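Long-range contacts in alpha-fucosidase (Bifidobacterium bifidum, PDB 2EAC), which probably releases alpha-1,2-linked L-fucose from glycans by hydrolysis, this chain being the fucosidase portion of a longer membrane protein with a fucose-like iminosugar bound: residues Q24-T29 against T62-V67; T32-G37 against Y760-Q765; N396-W401 against N412-S417; H677-H682 against T721-G726. All coordinates share one frame; numbering follows the deposited sequence.

Contact 1. Residues Q24-T29 against T62-V67; sequences QPASQT and TVWGEV
The indole of Trp64 meets Ala26 obliquely: the Ala26 methyl CB comes to within 3.3 Å of Trp64 CD1, on the five-membered side of the ring. At the edge, close to the ring plane, lie Ser27 N and, within its own loop, Glu66 OE2. The other flat group, the carboxylate of Glu66, is held at both oxygens by one residue. Ser27 N donates to Glu66 OE2 over 2.9 Å on the syn side, while the Ser27 hydroxyl OG gives its proton to Glu66 OE1 at 2.6 Å, also syn but 20° out of the carboxylate plane. A bend at chi2 (-55°) folds the Glu66 chain back to reach them, and the paired bonds should fix the rotation of the carboxylate. Alongside, Ala26 N donates nearly straight to Trp64 O (2.9 Å, 164°), in the carbonyl plane. Pro25 adds packing, CB on Gly65 O at 3.3 Å and CG on Val67 CG2 at 4.0 Å. Trp47 of helix 42-50 meets the Trp64 ring. The contact thus ties the short 3-10 turn that follows strand 19-22 to the loop leaving strand 59-63, joining the sheet edged by 19-22 to the one holding 59-63 in the beta-sheet-rich N-terminal domain.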
# COMPACT_ATOMS: atom_id res chain seq x y z
N GLN A 24 25.64 -8.85 13.45
CA GLN A 24 25.74 -10.28 13.16
C GLN A 24 24.88 -10.62 11.95
O GLN A 24 23.95 -9.85 11.62
CB GLN A 24 25.37 -11.13 14.42
CG GLN A 24 23.90 -11.17 14.86
CD GLN A 24 23.35 -9.83 15.34
OE1 GLN A 24 23.90 -9.18 16.25
NE2 GLN A 24 22.23 -9.41 14.74
N PRO A 25 25.23 -11.71 11.24
CA PRO A 25 24.42 -12.14 10.07
C PRO A 25 22.96 -12.44 10.42
O PRO A 25 22.61 -12.58 11.60
CB PRO A 25 25.15 -13.41 9.57
CG PRO A 25 26.56 -13.30 10.15
CD PRO A 25 26.43 -12.56 11.45
N ALA A 26 22.11 -12.54 9.41
CA ALA A 26 20.71 -12.90 9.63
C ALA A 26 20.58 -14.19 10.43
O ALA A 26 19.72 -14.28 11.29
CB ALA A 26 19.98 -13.01 8.34
N SER A 27 21.43 -15.17 10.16
CA SER A 27 21.30 -16.47 10.86
C SER A 27 21.51 -16.38 12.40
O SER A 27 21.04 -17.24 13.14
CB SER A 27 22.27 -17.49 10.25
OG SER A 27 23.63 -17.09 10.47
N GLN A 28 22.17 -15.31 12.87
CA GLN A 28 22.41 -15.09 14.31
C GLN A 28 21.55 -13.95 14.86
O GLN A 28 21.74 -13.50 16.02
CB GLN A 28 23.90 -14.77 14.50
CG GLN A 28 24.80 -15.79 13.80
CD GLN A 28 26.30 -15.62 14.12
OE1 GLN A 28 26.77 -14.53 14.47
NE2 GLN A 28 27.06 -16.73 13.98
N THR A 29 20.63 -13.45 14.04
CA THR A 29 19.74 -12.34 14.46
C THR A 29 18.47 -12.92 15.07
O THR A 29 17.99 -13.95 14.63
CB THR A 29 19.45 -11.39 13.27
OG1 THR A 29 20.69 -10.88 12.78
CG2 THR A 29 18.53 -10.23 13.66
N THR A 62 16.79 -9.53 -0.84
CA THR A 62 16.76 -9.50 0.63
C THR A 62 18.04 -10.17 1.08
O THR A 62 18.25 -11.36 0.84
CB THR A 62 15.49 -10.20 1.25
OG1 THR A 62 14.95 -11.15 0.32
CG2 THR A 62 14.38 -9.19 1.62
N VAL A 63 18.91 -9.38 1.72
CA VAL A 63 20.30 -9.76 2.03
C VAL A 63 20.43 -10.45 3.41
O VAL A 63 19.97 -9.93 4.44
CB VAL A 63 21.17 -8.52 2.02
CG1 VAL A 63 22.65 -8.84 2.30
CG2 VAL A 63 21.01 -7.76 0.71
N TRP A 64 21.06 -11.60 3.44
CA TRP A 64 21.26 -12.30 4.72
C TRP A 64 22.53 -11.81 5.41
O TRP A 64 22.59 -11.73 6.63
CB TRP A 64 21.38 -13.80 4.50
CG TRP A 64 20.24 -14.69 4.97
CD1 TRP A 64 20.15 -15.44 6.16
CD2 TRP A 64 19.11 -15.02 4.24
NE1 TRP A 64 18.99 -16.17 6.20
CE2 TRP A 64 18.33 -15.94 5.03
CE3 TRP A 64 18.65 -14.64 2.99
CZ2 TRP A 64 17.14 -16.45 4.62
CZ3 TRP A 64 17.51 -15.11 2.60
CH2 TRP A 64 16.74 -16.04 3.41
N GLY A 65 23.55 -11.51 4.62
CA GLY A 65 24.84 -11.08 5.15
C GLY A 65 25.59 -12.23 5.80
O GLY A 65 26.33 -12.00 6.77
N GLU A 66 25.45 -13.47 5.27
CA GLU A 66 26.16 -14.60 5.84
C GLU A 66 27.66 -14.52 5.52
O GLU A 66 28.06 -14.02 4.46
CB GLU A 66 25.58 -15.96 5.39
CG GLU A 66 24.10 -16.24 5.76
CD GLU A 66 23.77 -16.11 7.24
OE1 GLU A 66 24.54 -16.59 8.10
OE2 GLU A 66 22.73 -15.48 7.56
N VAL A 67 28.48 -15.00 6.44
CA VAL A 67 29.95 -14.94 6.34
C VAL A 67 30.47 -15.74 5.13
O VAL A 67 31.04 -15.17 4.21
CB VAL A 67 30.60 -15.39 7.65
CG1 VAL A 67 32.14 -15.49 7.49
CG2 VAL A 67 30.20 -14.42 8.79

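Contact 2. Residues T32-G37 against Y760-Q765; sequences TATAGG and YHAPFQ. With DFU ((2S,3R,4S,5R)-2-methylpiperidine-3,4,5-triol), chain E.
Ala33 turns its methyl toward the phenol end of Tyr760, and Ala33 CB stands 4.1 Å from Tyr760 OH, oblique to the ring. At Thr34 the link becomes polar through water: Thr34 N donates to a water at 3.0 Å, and the same water is hydrogen-bonded to Tyr760 OH at 2.8 Å. With its CG2 anti to the backbone N (chi1 -50° for OG1), Thr34 lays that methyl beside the Ala762 methyl, which also touches Thr34 O (3.3 Å to Ala762 CB). Thr34 O itself is hydrogen-bonded to Tyr754, whose ring stacks on Tyr760. Ala35 points its methyl away, so its carbonyl makes the touch: Ala35 O rests on Pro763 CB at 3.3 Å and accepts from Gln48 of helix 42-50. The contact links the N-terminal domain, where 32-37 lies between strand 19-22 and helix 42-50, to the family 95 catalytic domain, an (alpha/alpha)6 barrel as in its relatives. The facing loop, between helices 738-751 and 767-780, is kinked by two successive cis peptides, before Ala762 and before Pro763. Gly36 slides directly over that kink, Gly36 CA 3.8 Å from Ala762 CB, glycine letting the backbones come this near. Gly37 closes the run, its O over Pro763 CG and its N bonded to a second water that donates to Ala762 O at 2.7 Å. That Ala762 O also receives His761 ND1 from above its carbonyl plane; the other imidazole nitrogen, His761 NE2, shares a 2.7 Å hydrogen bond with O3 of the bound iminosugar, which lies at the ring edge.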
# COMPACT_ATOMS: atom_id res chain seq x y z
N THR A 32 12.66 -14.59 17.02
CA THR A 32 11.84 -15.25 18.03
C THR A 32 10.42 -14.73 18.10
O THR A 32 9.63 -15.25 18.88
CB THR A 32 12.47 -15.13 19.44
OG1 THR A 32 12.63 -13.75 19.77
CG2 THR A 32 13.86 -15.79 19.48
N ALA A 33 10.08 -13.72 17.29
CA ALA A 33 8.72 -13.18 17.29
C ALA A 33 7.76 -14.15 16.59
O ALA A 33 8.19 -15.06 15.90
CB ALA A 33 8.71 -11.78 16.63
N THR A 34 6.46 -13.98 16.79
CA THR A 34 5.47 -14.89 16.22
C THR A 34 5.70 -15.05 14.72
O THR A 34 5.74 -14.05 13.97
CB THR A 34 4.05 -14.35 16.42
OG1 THR A 34 3.88 -13.99 17.78
CG2 THR A 34 3.05 -15.42 16.07
N ALA A 35 5.82 -16.31 14.29
CA ALA A 35 6.10 -16.66 12.90
C ALA A 35 4.90 -16.41 11.98
O ALA A 35 5.04 -15.81 10.90
CB ALA A 35 6.54 -18.13 12.81
N GLY A 36 3.73 -16.90 12.39
CA GLY A 36 2.52 -16.84 11.59
C GLY A 36 2.37 -17.99 10.61
O GLY A 36 3.28 -18.77 10.42
N GLY A 37 1.21 -18.06 9.99
CA GLY A 37 0.89 -19.04 8.95
C GLY A 37 1.90 -19.04 7.84
O GLY A 37 2.42 -17.98 7.48
N TYR A 760 4.44 -7.02 10.78
CA TYR A 760 3.88 -8.34 10.77
C TYR A 760 2.44 -8.47 11.24
O TYR A 760 1.92 -7.70 12.07
CB TYR A 760 4.79 -9.36 11.46
CG TYR A 760 4.89 -9.32 12.99
CD1 TYR A 760 3.95 -9.96 13.80
CD2 TYR A 760 6.02 -8.75 13.62
CE1 TYR A 760 4.09 -9.99 15.20
CE2 TYR A 760 6.18 -8.79 15.01
CZ TYR A 760 5.20 -9.39 15.79
OH TYR A 760 5.36 -9.42 17.16
N HIS A 761 1.78 -9.46 10.68
CA HIS A 761 0.39 -9.72 10.96
C HIS A 761 0.17 -10.60 12.23
O HIS A 761 -0.71 -10.27 13.01
CB HIS A 761 -0.24 -10.27 9.67
CG HIS A 761 -1.68 -10.62 9.77
ND1 HIS A 761 -2.13 -11.71 10.48
CD2 HIS A 761 -2.77 -10.07 9.19
CE1 HIS A 761 -3.44 -11.80 10.36
NE2 HIS A 761 -3.86 -10.82 9.57
N ALA A 762 0.93 -11.69 12.51
CA ALA A 762 1.94 -12.34 11.69
C ALA A 762 1.31 -13.19 10.57
O ALA A 762 0.11 -13.55 10.64
CB ALA A 762 2.85 -13.24 12.60
N PRO A 763 2.08 -13.53 9.52
CA PRO A 763 3.50 -13.25 9.24
C PRO A 763 3.76 -11.82 8.68
O PRO A 763 2.89 -10.95 8.77
CB PRO A 763 3.83 -14.30 8.17
CG PRO A 763 2.54 -14.45 7.39
CD PRO A 763 1.45 -14.33 8.46
N PHE A 764 4.96 -11.60 8.15
CA PHE A 764 5.33 -10.36 7.45
C PHE A 764 4.24 -9.97 6.48
O PHE A 764 3.88 -10.76 5.61
CB PHE A 764 6.65 -10.55 6.68
CG PHE A 764 6.89 -9.52 5.57
CD1 PHE A 764 6.72 -8.15 5.79
CD2 PHE A 764 7.36 -9.94 4.31
CE1 PHE A 764 6.98 -7.20 4.75
CE2 PHE A 764 7.61 -8.99 3.25
CZ PHE A 764 7.43 -7.62 3.50
N GLN A 765 3.73 -8.75 6.66
CA GLN A 765 2.80 -8.11 5.76
C GLN A 765 3.24 -6.67 5.69
O GLN A 765 3.38 -6.02 6.72
CB GLN A 765 1.37 -8.17 6.32
CG GLN A 765 0.76 -9.59 6.29
CD GLN A 765 0.46 -10.03 4.87
OE1 GLN A 765 1.24 -10.78 4.24
NE2 GLN A 765 -0.64 -9.53 4.34
C1 DFU E . -7.82 -10.06 5.08
C2 DFU E . -7.54 -9.60 6.51
C3 DFU E . -6.30 -10.30 7.08
C4 DFU E . -5.09 -10.09 6.17
C5 DFU E . -5.39 -10.56 4.74
C6 DFU E . -4.21 -10.30 3.80
O4 DFU E . -4.76 -8.68 6.13
O3 DFU E . -6.04 -9.80 8.39
O2 DFU E . -8.71 -9.78 7.32
N5 DFU E . -6.60 -9.91 4.28
O HOH W 1 5.91 -11.69 18.62
O HOH W 2 -0.95 -15.99 10.42

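Contact 3. Residues N396-W401 against N412-S417; sequences NLQGIW and NTPWGS. With DFU ((2S,3R,4S,5R)-2-methylpiperidine-3,4,5-triol), chain E.
Asn396 CG sits between its own backbone N and carbonyl carbon (chi1 64°), and Ser417 OG swings anti to its backbone N (chi1 -177°); together these turns bring Ser417 OG to 3.0 Å from Asn396 OD1, a weak hydrogen bond donated by the serine. The same Asn396 OD1 accepts Gln398 N at 2.8 Å, in the carbonyl plane, an Asx turn laid inside the type I beta turn from Asn396 to Gly399. Gln398 N thus provides the firm bond to Asn396 OD1 and Ser417 OG a weak second one. Gln398 CB also packs on Ser417 OG, 3.3 Å away. Further along, Leu397 and Trp415 run across each other at about a right angle, Leu397 CD1 on Trp415 CB at 3.5 Å. Both touch the ligand: the methyl C6 of the iminosugar lies 3.4 Å above one face of the Trp415 indole, toward its rim, and 3.8 Å from Leu397 CD1, an apolar wall for a fucose-like methyl. Trp415 also meets the His761 ring. Both segments belong to the long connection between helix 365-386 and strand 419-420: Ile400 and Trp401 pack on that helix, while Asn396 touches Phe419 and Leu397 touches His420 of the strand.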
# COMPACT_ATOMS: atom_id res chain seq x y z
N ASN A 396 2.46 -5.44 -3.73
CA ASN A 396 1.50 -6.46 -3.33
C ASN A 396 1.56 -6.61 -1.80
O ASN A 396 2.13 -5.74 -1.13
CB ASN A 396 1.75 -7.76 -4.14
CG ASN A 396 3.13 -8.40 -3.83
OD1 ASN A 396 3.56 -8.43 -2.69
ND2 ASN A 396 3.81 -8.91 -4.85
N LEU A 397 1.03 -7.69 -1.22
CA LEU A 397 0.98 -7.83 0.26
C LEU A 397 2.35 -7.80 0.92
O LEU A 397 2.46 -7.55 2.14
CB LEU A 397 0.29 -9.12 0.69
CG LEU A 397 -1.23 -9.18 0.59
CD1 LEU A 397 -1.73 -10.60 0.89
CD2 LEU A 397 -1.91 -8.15 1.56
N GLN A 398 3.39 -8.08 0.12
CA GLN A 398 4.77 -8.14 0.61
C GLN A 398 5.70 -7.17 -0.12
O GLN A 398 6.94 -7.28 -0.02
CB GLN A 398 5.27 -9.59 0.53
CG GLN A 398 4.55 -10.51 1.57
CD GLN A 398 5.06 -11.95 1.54
OE1 GLN A 398 6.22 -12.22 1.16
NE2 GLN A 398 4.20 -12.89 1.95
N GLY A 399 5.10 -6.18 -0.79
CA GLY A 399 5.85 -5.22 -1.62
C GLY A 399 6.22 -5.86 -2.93
O GLY A 399 5.39 -5.97 -3.85
N ILE A 400 7.48 -6.27 -3.00
CA ILE A 400 7.99 -7.19 -4.02
C ILE A 400 8.80 -8.33 -3.40
O ILE A 400 9.32 -9.17 -4.14
CB ILE A 400 8.85 -6.51 -5.14
CG1 ILE A 400 10.05 -5.75 -4.55
CG2 ILE A 400 7.97 -5.62 -6.09
CD1 ILE A 400 11.09 -5.35 -5.61
N TRP A 401 8.86 -8.40 -2.06
CA TRP A 401 9.79 -9.31 -1.38
C TRP A 401 9.13 -10.57 -0.79
O TRP A 401 8.23 -10.50 0.01
CB TRP A 401 10.63 -8.58 -0.31
CG TRP A 401 11.36 -7.36 -0.86
CD1 TRP A 401 12.59 -7.35 -1.48
CD2 TRP A 401 10.90 -6.00 -0.88
NE1 TRP A 401 12.93 -6.08 -1.84
CE2 TRP A 401 11.91 -5.23 -1.50
CE3 TRP A 401 9.74 -5.35 -0.39
CZ2 TRP A 401 11.80 -3.83 -1.67
CZ3 TRP A 401 9.63 -3.96 -0.56
CH2 TRP A 401 10.66 -3.22 -1.19
N ASN A 412 1.55 -22.20 -0.40
CA ASN A 412 2.79 -22.00 0.36
C ASN A 412 3.07 -20.54 0.75
O ASN A 412 3.94 -20.31 1.59
CB ASN A 412 4.01 -22.52 -0.46
CG ASN A 412 3.94 -24.01 -0.76
OD1 ASN A 412 3.18 -24.73 -0.13
ND2 ASN A 412 4.73 -24.47 -1.74
N THR A 413 2.37 -19.59 0.13
CA THR A 413 2.55 -18.13 0.39
C THR A 413 1.28 -17.58 1.03
O THR A 413 0.19 -17.81 0.50
CB THR A 413 2.87 -17.38 -0.92
OG1 THR A 413 4.07 -17.92 -1.48
CG2 THR A 413 3.05 -15.89 -0.74
N PRO A 414 1.39 -16.86 2.17
CA PRO A 414 0.16 -16.43 2.89
C PRO A 414 -0.65 -15.46 2.04
O PRO A 414 -0.09 -14.46 1.56
CB PRO A 414 0.69 -15.75 4.17
CG PRO A 414 2.14 -15.42 3.89
CD PRO A 414 2.63 -16.43 2.88
N TRP A 415 -1.93 -15.77 1.85
CA TRP A 415 -2.85 -14.97 1.02
C TRP A 415 -2.27 -14.66 -0.38
O TRP A 415 -2.63 -13.65 -1.01
CB TRP A 415 -3.25 -13.66 1.72
CG TRP A 415 -3.79 -13.83 3.15
CD1 TRP A 415 -5.04 -14.25 3.53
CD2 TRP A 415 -3.09 -13.51 4.37
NE1 TRP A 415 -5.15 -14.23 4.90
CE2 TRP A 415 -3.97 -13.78 5.44
CE3 TRP A 415 -1.81 -13.03 4.65
CZ2 TRP A 415 -3.59 -13.60 6.77
CZ3 TRP A 415 -1.44 -12.84 5.97
CH2 TRP A 415 -2.32 -13.13 7.00
N GLY A 416 -1.39 -15.54 -0.85
CA GLY A 416 -0.84 -15.46 -2.19
C GLY A 416 0.09 -14.29 -2.42
O GLY A 416 0.52 -14.09 -3.53
N SER A 417 0.45 -13.57 -1.35
CA SER A 417 1.17 -12.27 -1.41
C SER A 417 0.57 -11.40 -2.54
O SER A 417 1.28 -10.78 -3.33
CB SER A 417 2.67 -12.47 -1.57
OG SER A 417 3.34 -11.23 -1.57
C1 DFU E . -7.82 -10.06 5.08
C2 DFU E . -7.54 -9.60 6.51
C3 DFU E . -6.30 -10.30 7.08
C4 DFU E . -5.09 -10.09 6.17
C5 DFU E . -5.39 -10.56 4.74
C6 DFU E . -4.21 -10.30 3.80
O4 DFU E . -4.76 -8.68 6.13
O3 DFU E . -6.04 -9.80 8.39
O2 DFU E . -8.71 -9.78 7.32
N5 DFU E . -6.60 -9.91 4.28

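Contact 4. Residues H677-H682 against T721-G726; sequences HRHMSH and TGWAIG. With DFU ((2S,3R,4S,5R)-2-methylpiperidine-3,4,5-triol), chain E.
Trp723 and Arg678 touch, Arg678 CG against Trp723 CZ2 at 3.6 Å, and both reach O3 of the bound iminosugar: Trp723 NE1 donates to it over 3.0 Å, from the ring edge, and Arg678 NE over 3.1 Å. The neighbouring O2 takes Arg678 NH2 at 2.8 Å, a weak bond from Arg678 NE, and a fairly straight hydrogen bond with His679 NE2 at 2.7 Å. Behind this first shell the rings brace one another. The edge of Trp723 presents CH2 to the centre of the His679 face in a T-shaped pair, centroids 4.6 Å apart and planes at 61°. The arginine chain runs extended from CG to NE, which carries its guanidinium past the indole, the two planes 75° apart. Further out, Ala724 CB packs on Arg678 O and CB, and Thr721, the N-cap of helix 722-735, accepts Ala724 N with its OG1, which also hangs over one face of the indole. Glu567 makes a salt bridge to Arg678 NH2, and Arg728 donates to Arg678 O and Ala724 O. The N-H groups of Arg678 and Trp723, with a histidine nitrogen that may give or take the proton, suit adjacent fucose-like hydroxyls and probably polarise them, consistent with sugar recognition.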
# COMPACT_ATOMS: atom_id res chain seq x y z
N HIS A 677 -12.17 -6.42 16.97
CA HIS A 677 -12.11 -6.88 15.58
C HIS A 677 -11.06 -6.08 14.80
O HIS A 677 -11.01 -4.86 14.89
CB HIS A 677 -13.46 -6.81 14.88
CG HIS A 677 -13.43 -7.42 13.51
ND1 HIS A 677 -12.98 -8.70 13.29
CD2 HIS A 677 -13.72 -6.90 12.30
CE1 HIS A 677 -13.00 -8.96 12.00
NE2 HIS A 677 -13.45 -7.88 11.37
N ARG A 678 -10.22 -6.77 14.03
CA ARG A 678 -9.10 -6.11 13.40
C ARG A 678 -9.54 -5.03 12.40
O ARG A 678 -8.94 -3.95 12.35
CB ARG A 678 -8.16 -7.13 12.76
CG ARG A 678 -8.80 -8.09 11.73
CD ARG A 678 -7.86 -9.32 11.46
NE ARG A 678 -8.39 -10.06 10.32
CZ ARG A 678 -9.49 -10.81 10.36
NH1 ARG A 678 -10.14 -11.00 11.52
NH2 ARG A 678 -9.94 -11.40 9.25
N HIS A 679 -10.56 -5.34 11.60
CA HIS A 679 -11.14 -4.38 10.63
C HIS A 679 -11.99 -3.35 11.38
O HIS A 679 -12.57 -3.66 12.43
CB HIS A 679 -12.02 -5.12 9.60
CG HIS A 679 -11.26 -5.98 8.63
ND1 HIS A 679 -10.92 -5.56 7.36
CD2 HIS A 679 -10.79 -7.25 8.76
CE1 HIS A 679 -10.25 -6.52 6.75
NE2 HIS A 679 -10.16 -7.56 7.57
N MET A 680 -12.05 -2.13 10.85
CA MET A 680 -12.98 -1.13 11.35
C MET A 680 -13.69 -0.57 10.13
O MET A 680 -13.55 0.61 9.77
CB MET A 680 -12.24 -0.05 12.14
CG MET A 680 -11.35 -0.63 13.27
SD MET A 680 -10.69 0.67 14.33
CE MET A 680 -9.76 1.63 13.14
N SER A 681 -14.45 -1.44 9.46
CA SER A 681 -14.89 -1.20 8.10
C SER A 681 -15.91 -0.09 8.12
O SER A 681 -16.17 0.55 7.11
CB SER A 681 -15.42 -2.51 7.48
OG SER A 681 -14.33 -3.38 7.19
N HIS A 682 -16.46 0.17 9.30
CA HIS A 682 -17.52 1.16 9.43
C HIS A 682 -17.02 2.59 9.74
O HIS A 682 -17.82 3.51 9.78
CB HIS A 682 -18.53 0.72 10.46
CG HIS A 682 -17.96 0.60 11.84
ND1 HIS A 682 -16.81 -0.10 12.10
CD2 HIS A 682 -18.41 1.06 13.03
CE1 HIS A 682 -16.56 -0.05 13.40
NE2 HIS A 682 -17.52 0.65 13.98
N THR A 721 -3.22 -7.03 14.78
CA THR A 721 -2.30 -7.24 13.64
C THR A 721 -1.63 -5.90 13.30
O THR A 721 -2.20 -4.84 13.51
CB THR A 721 -3.05 -7.76 12.39
OG1 THR A 721 -3.87 -6.72 11.86
CG2 THR A 721 -3.97 -8.92 12.73
N GLY A 722 -0.43 -5.94 12.73
CA GLY A 722 0.26 -4.71 12.34
C GLY A 722 -0.57 -3.74 11.50
O GLY A 722 -0.53 -2.53 11.74
N TRP A 723 -1.31 -4.27 10.52
CA TRP A 723 -2.13 -3.40 9.68
C TRP A 723 -3.32 -2.81 10.45
O TRP A 723 -3.73 -1.66 10.20
CB TRP A 723 -2.61 -4.11 8.40
CG TRP A 723 -3.68 -5.17 8.56
CD1 TRP A 723 -3.50 -6.54 8.57
CD2 TRP A 723 -5.09 -4.95 8.76
NE1 TRP A 723 -4.71 -7.18 8.77
CE2 TRP A 723 -5.70 -6.24 8.87
CE3 TRP A 723 -5.90 -3.80 8.86
CZ2 TRP A 723 -7.06 -6.40 9.07
CZ3 TRP A 723 -7.26 -3.97 9.06
CH2 TRP A 723 -7.82 -5.26 9.15
N ALA A 724 -3.89 -3.61 11.36
CA ALA A 724 -5.04 -3.19 12.15
C ALA A 724 -4.57 -2.06 13.07
O ALA A 724 -5.29 -1.08 13.28
CB ALA A 724 -5.58 -4.35 12.94
N ILE A 725 -3.37 -2.18 13.60
CA ILE A 725 -2.80 -1.09 14.39
C ILE A 725 -2.49 0.11 13.46
O ILE A 725 -2.67 1.26 13.86
CB ILE A 725 -1.53 -1.53 15.20
CG1 ILE A 725 -1.83 -2.72 16.15
CG2 ILE A 725 -0.99 -0.35 16.07
CD1 ILE A 725 -0.53 -3.36 16.78
N GLY A 726 -2.02 -0.15 12.24
CA GLY A 726 -1.73 0.93 11.28
C GLY A 726 -2.99 1.73 10.91
O GLY A 726 -2.94 2.98 10.85
C1 DFU E . -7.82 -10.06 5.08
C2 DFU E . -7.54 -9.60 6.51
C3 DFU E . -6.30 -10.30 7.08
C4 DFU E . -5.09 -10.09 6.17
C5 DFU E . -5.39 -10.56 4.74
C6 DFU E . -4.21 -10.30 3.80
O4 DFU E . -4.76 -8.68 6.13
O3 DFU E . -6.04 -9.80 8.39
O2 DFU E . -8.71 -9.78 7.32
N5 DFU E . -6.60 -9.91 4.28

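Contacts 2, 3 and 4 all touch the same iminosugar, while contact 1 stands off in the N-terminal domain, its centre about 32 Å from that of contact 4. Contact 2 is central: its centre lies about 13 Å from that of contact 3 and about 16 Å from that of contact 4. It meets the former where Phe764 CZ packs on Gln398 O (3.6 Å), and the latter through a probable hydrogen bond, Gly722 N to Tyr760 O, at 3.0 Å. Contacts 3 and 4 do not touch; they approach the ligand at its methyl and hydroxyl parts respectively. Contact 1 leads into 32-37 along the chain and brushes contact 3, Thr62 CG2 lying 4.0 Å from Trp401 CD1.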